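Local coordinates for protein lipid II:glycine glycyltransferase (Staphylococcus aureus, PDB 6SNR) that probably attaches the first glycine of the pentaglycine bridge to the lysine of lipid II during peptidoglycan synthesis, using glycyl-tRNA as donor, at residues A[29-32]-A[33-36]; A[155-158]-A[159-163]. All coordinates share one frame; numbering follows the deposited sequence.

Both contacts are local, each made within one uninterrupted run of chain, so neither closes a long loop, and they follow in series without nesting or crossing. Contact 1 comes first, where helix 27-33 ends and the chain turns toward strand 39-47; its side chains reach strand 50-61 of the mixed sheet that holds strands 39-47 and 50-61 on one hand and helix 210-220 on the other. The chain later passes through strand 146-151 of the second sheet and enters helix 156-162, which contact 2 spans from end to end, packed on helices 332-347 and 165-177. The centres of the two contacts lie about 36 Å apart, on opposite sides of the chain's centre.

Contact 1: residues A[29-32]-A[33-36]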
# COMPACT_ATOMS: atom_id res chain seq x y z
N TRP A 29 -10.04 9.12 7.34
CA TRP A 29 -8.66 9.67 7.16
C TRP A 29 -8.56 11.03 7.87
O TRP A 29 -7.57 11.33 8.59
CB TRP A 29 -8.32 9.81 5.70
CG TRP A 29 -6.94 10.34 5.53
CD1 TRP A 29 -6.60 11.63 5.27
CD2 TRP A 29 -5.72 9.62 5.68
NE1 TRP A 29 -5.24 11.76 5.26
CE2 TRP A 29 -4.68 10.54 5.50
CE3 TRP A 29 -5.40 8.28 5.97
CZ2 TRP A 29 -3.34 10.17 5.54
CZ3 TRP A 29 -4.09 7.92 6.03
CH2 TRP A 29 -3.07 8.86 5.82
N ALA A 30 -9.58 11.87 7.71
CA ALA A 30 -9.60 13.14 8.49
C ALA A 30 -9.51 12.91 9.97
O ALA A 30 -8.81 13.64 10.68
CB ALA A 30 -10.82 13.97 8.14
N GLU A 31 -10.13 11.83 10.47
CA GLU A 31 -10.00 11.53 11.89
C GLU A 31 -8.55 11.36 12.30
O GLU A 31 -8.17 11.80 13.37
CB GLU A 31 -10.81 10.28 12.30
CG GLU A 31 -12.29 10.47 12.19
CD GLU A 31 -12.88 11.27 13.33
OE1 GLU A 31 -12.21 11.45 14.38
OE2 GLU A 31 -14.02 11.74 13.15
N THR A 32 -7.72 10.74 11.44
CA THR A 32 -6.31 10.49 11.77
C THR A 32 -5.49 11.76 11.84
O THR A 32 -4.45 11.81 12.47
CB THR A 32 -5.61 9.53 10.79
OG1 THR A 32 -5.27 10.23 9.58
CG2 THR A 32 -6.43 8.34 10.49
N LYS A 33 -5.96 12.80 11.17
CA LYS A 33 -5.19 14.03 11.12
C LYS A 33 -5.48 14.98 12.28
O LYS A 33 -4.79 16.00 12.43
CB LYS A 33 -5.42 14.72 9.78
CG LYS A 33 -4.92 13.89 8.59
CD LYS A 33 -3.40 13.77 8.56
CE LYS A 33 -2.92 12.98 7.35
NZ LYS A 33 -1.43 13.00 7.25
N LYS A 34 -6.46 14.65 13.11
CA LYS A 34 -6.73 15.46 14.29
C LYS A 34 -5.48 15.53 15.17
O LYS A 34 -5.19 16.56 15.73
CB LYS A 34 -7.94 14.93 15.09
CG LYS A 34 -9.28 15.11 14.41
CD LYS A 34 -10.38 14.44 15.24
CE LYS A 34 -11.76 14.74 14.70
NZ LYS A 34 -12.81 14.10 15.58
N LEU A 35 -4.75 14.43 15.23
CA LEU A 35 -3.60 14.28 16.13
C LEU A 35 -2.50 15.27 15.78
O LEU A 35 -1.70 15.64 16.65
CB LEU A 35 -3.08 12.84 16.06
CG LEU A 35 -2.06 12.40 17.11
CD1 LEU A 35 -2.70 12.39 18.48
CD2 LEU A 35 -1.52 11.01 16.78
N THR A 36 -2.45 15.71 14.52
CA THR A 36 -1.44 16.67 14.09
C THR A 36 -1.98 18.08 13.79
O THR A 36 -1.34 18.84 13.08
CB THR A 36 -0.60 16.13 12.90
OG1 THR A 36 -1.46 15.56 11.91
CG2 THR A 36 0.39 15.05 13.39
O HOH W 1 -6.15 11.63 15.24
O HOH W 2 -1.88 12.93 12.22
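Lys33 and Trp29 make the main apolar touch at this helix end. The lysine chain, turned about CB-CG (chi2 -69°), rises obliquely beside the indole, and its CE lies 3.4 Å from Trp29 NE1 and equally close to CZ2. Thr32 OG1 meets the same ring differently, sitting 3.9 Å above the centre of one face.

That hydroxyl is held in place by a hydrogen bond of its own: Thr32 OG1 donates to Trp29 O at 2.7 Å, in the carbonyl plane and on a lone pair. Among backbone bonds, Lys33 N gives its clearest one to Ala30 O at 3.0 Å, with only a weak one to Trp29 O, and Lys34 N reaches Glu31 O weakly. The better bond of Lys33 N thus goes to the carbonyl three residues back, not four. Water enters here too, one molecule bridging Glu31 O and, weakly, Leu35 N, another joining Thr32 O to Thr36 OG1; Asn215 of helix 210-220 also donates to Thr32 O.

The charged contact is a salt bridge, Glu31 OE1 to Lys34 NZ at 3.0 Å. The two chains run side by side, and the ammonium meets the carboxylate on its syn side, 30° out of plane.

Chemically, the turn combines a buried indole and threonine with an exposed ion pair, while a water adds to the weak amide bond at Glu31 O, and a second water and Asn215 bind Thr32 O.

Contact 2: residues A[155-158]-A[159-163]; sequences NDDE and LLNSF
Leu159, Glu158 and Asp157 carry this contact, in which the whole of helix 156-162 is stitched from its first turn to its last. Leu159 N donates to Asn155 O at 2.8 Å, and its CB rests against the same carbonyl oxygen at 3.3 Å. With CG anti to the backbone N (chi1 179°), the isobutyl group extends to Tyr338 and Met341 of helix 332-347. At the other end of the residue, Leu159 O accepts from both the amide and the hydroxyl of Ser162; the OG bond is short, 2.6 Å, and lies in the carbonyl plane on a lone pair. The same oxygen stands over one face of the Phe163 ring, toward its rim.

Glu158 closes a capping box with Asn155. Its N points at Asn155 OD1 over 2.7 Å in a nearly straight bond (173°), while its carboxylate returns to the start of the helix, where Glu158 OE2 accepts a hydrogen bond from Asn155 N at 2.9 Å on the anti side. Further on, Glu158 O receives a weak bond from Ser162 N.

Asp157 is tied twice to Asn161, one turn ahead. Backbone O and N form a regular helical bond, and in addition Asn161 ND2 donates to Asp157 OD2 at 2.9 Å, approaching from above the carboxylate plane. The amide and carboxylate planes stand 86° apart, and the bond is bent (142°).

Asp156, in the first turn, forms a salt bridge with Arg345. Acidic groups thus gather at the amino end, where they probably interact favourably with the helix dipole, while reciprocal capping bonds satisfy two amides at the helix start.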
# COMPACT_ATOMS: atom_id res chain seq x y z
N ASN A 155 -6.13 -12.89 -12.52
CA ASN A 155 -5.99 -14.14 -11.78
C ASN A 155 -4.59 -14.31 -11.20
O ASN A 155 -3.67 -13.53 -11.52
CB ASN A 155 -6.47 -15.38 -12.58
CG ASN A 155 -5.57 -15.74 -13.75
OD1 ASN A 155 -4.36 -15.61 -13.70
ND2 ASN A 155 -6.20 -16.21 -14.85
N ASP A 156 -4.44 -15.28 -10.31
CA ASP A 156 -3.13 -15.50 -9.64
C ASP A 156 -1.99 -15.65 -10.63
O ASP A 156 -0.91 -15.07 -10.45
CB ASP A 156 -3.18 -16.71 -8.72
CG ASP A 156 -4.05 -16.52 -7.51
OD1 ASP A 156 -4.61 -15.41 -7.31
OD2 ASP A 156 -4.21 -17.50 -6.75
N ASP A 157 -2.18 -16.46 -11.68
CA ASP A 157 -1.11 -16.65 -12.66
C ASP A 157 -0.81 -15.39 -13.45
O ASP A 157 0.32 -15.04 -13.62
CB ASP A 157 -1.46 -17.81 -13.64
CG ASP A 157 -0.23 -18.36 -14.37
OD1 ASP A 157 0.64 -18.95 -13.67
OD2 ASP A 157 -0.11 -18.20 -15.61
N GLU A 158 -1.84 -14.68 -13.92
CA GLU A 158 -1.62 -13.44 -14.66
C GLU A 158 -0.91 -12.38 -13.79
O GLU A 158 -0.09 -11.62 -14.27
CB GLU A 158 -2.96 -12.83 -15.09
CG GLU A 158 -3.79 -13.59 -16.12
CD GLU A 158 -5.14 -12.87 -16.35
OE1 GLU A 158 -5.32 -12.30 -17.46
OE2 GLU A 158 -6.02 -12.83 -15.43
N LEU A 159 -1.28 -12.35 -12.52
CA LEU A 159 -0.69 -11.38 -11.58
C LEU A 159 0.80 -11.65 -11.40
O LEU A 159 1.64 -10.76 -11.59
CB LEU A 159 -1.43 -11.42 -10.25
CG LEU A 159 -0.93 -10.49 -9.14
CD1 LEU A 159 -0.93 -9.02 -9.59
CD2 LEU A 159 -1.76 -10.71 -7.88
N LEU A 160 1.11 -12.91 -11.06
CA LEU A 160 2.50 -13.34 -10.95
C LEU A 160 3.29 -13.08 -12.25
O LEU A 160 4.39 -12.60 -12.23
CB LEU A 160 2.55 -14.83 -10.52
CG LEU A 160 3.95 -15.39 -10.29
CD1 LEU A 160 4.75 -14.65 -9.24
CD2 LEU A 160 3.80 -16.85 -9.91
N ASN A 161 2.69 -13.43 -13.40
CA ASN A 161 3.31 -13.19 -14.72
C ASN A 161 3.69 -11.73 -15.00
O ASN A 161 4.67 -11.43 -15.74
CB ASN A 161 2.38 -13.72 -15.84
CG ASN A 161 2.25 -15.25 -15.86
OD1 ASN A 161 3.09 -15.98 -15.32
ND2 ASN A 161 1.16 -15.73 -16.47
N SER A 162 2.96 -10.78 -14.37
CA SER A 162 3.21 -9.35 -14.55
C SER A 162 4.47 -8.85 -13.87
O SER A 162 5.00 -7.82 -14.24
CB SER A 162 1.97 -8.52 -14.08
OG SER A 162 1.88 -8.44 -12.67
N PHE A 163 4.99 -9.57 -12.86
CA PHE A 163 6.22 -9.15 -12.21
C PHE A 163 7.48 -9.32 -13.09
O PHE A 163 7.46 -10.11 -14.07
CB PHE A 163 6.42 -9.89 -10.87
CG PHE A 163 5.23 -9.86 -9.93
CD1 PHE A 163 4.22 -8.88 -9.99
CD2 PHE A 163 5.10 -10.85 -8.98
CE1 PHE A 163 3.17 -8.90 -9.06
CE2 PHE A 163 4.08 -10.92 -8.12
CZ PHE A 163 3.10 -9.91 -8.13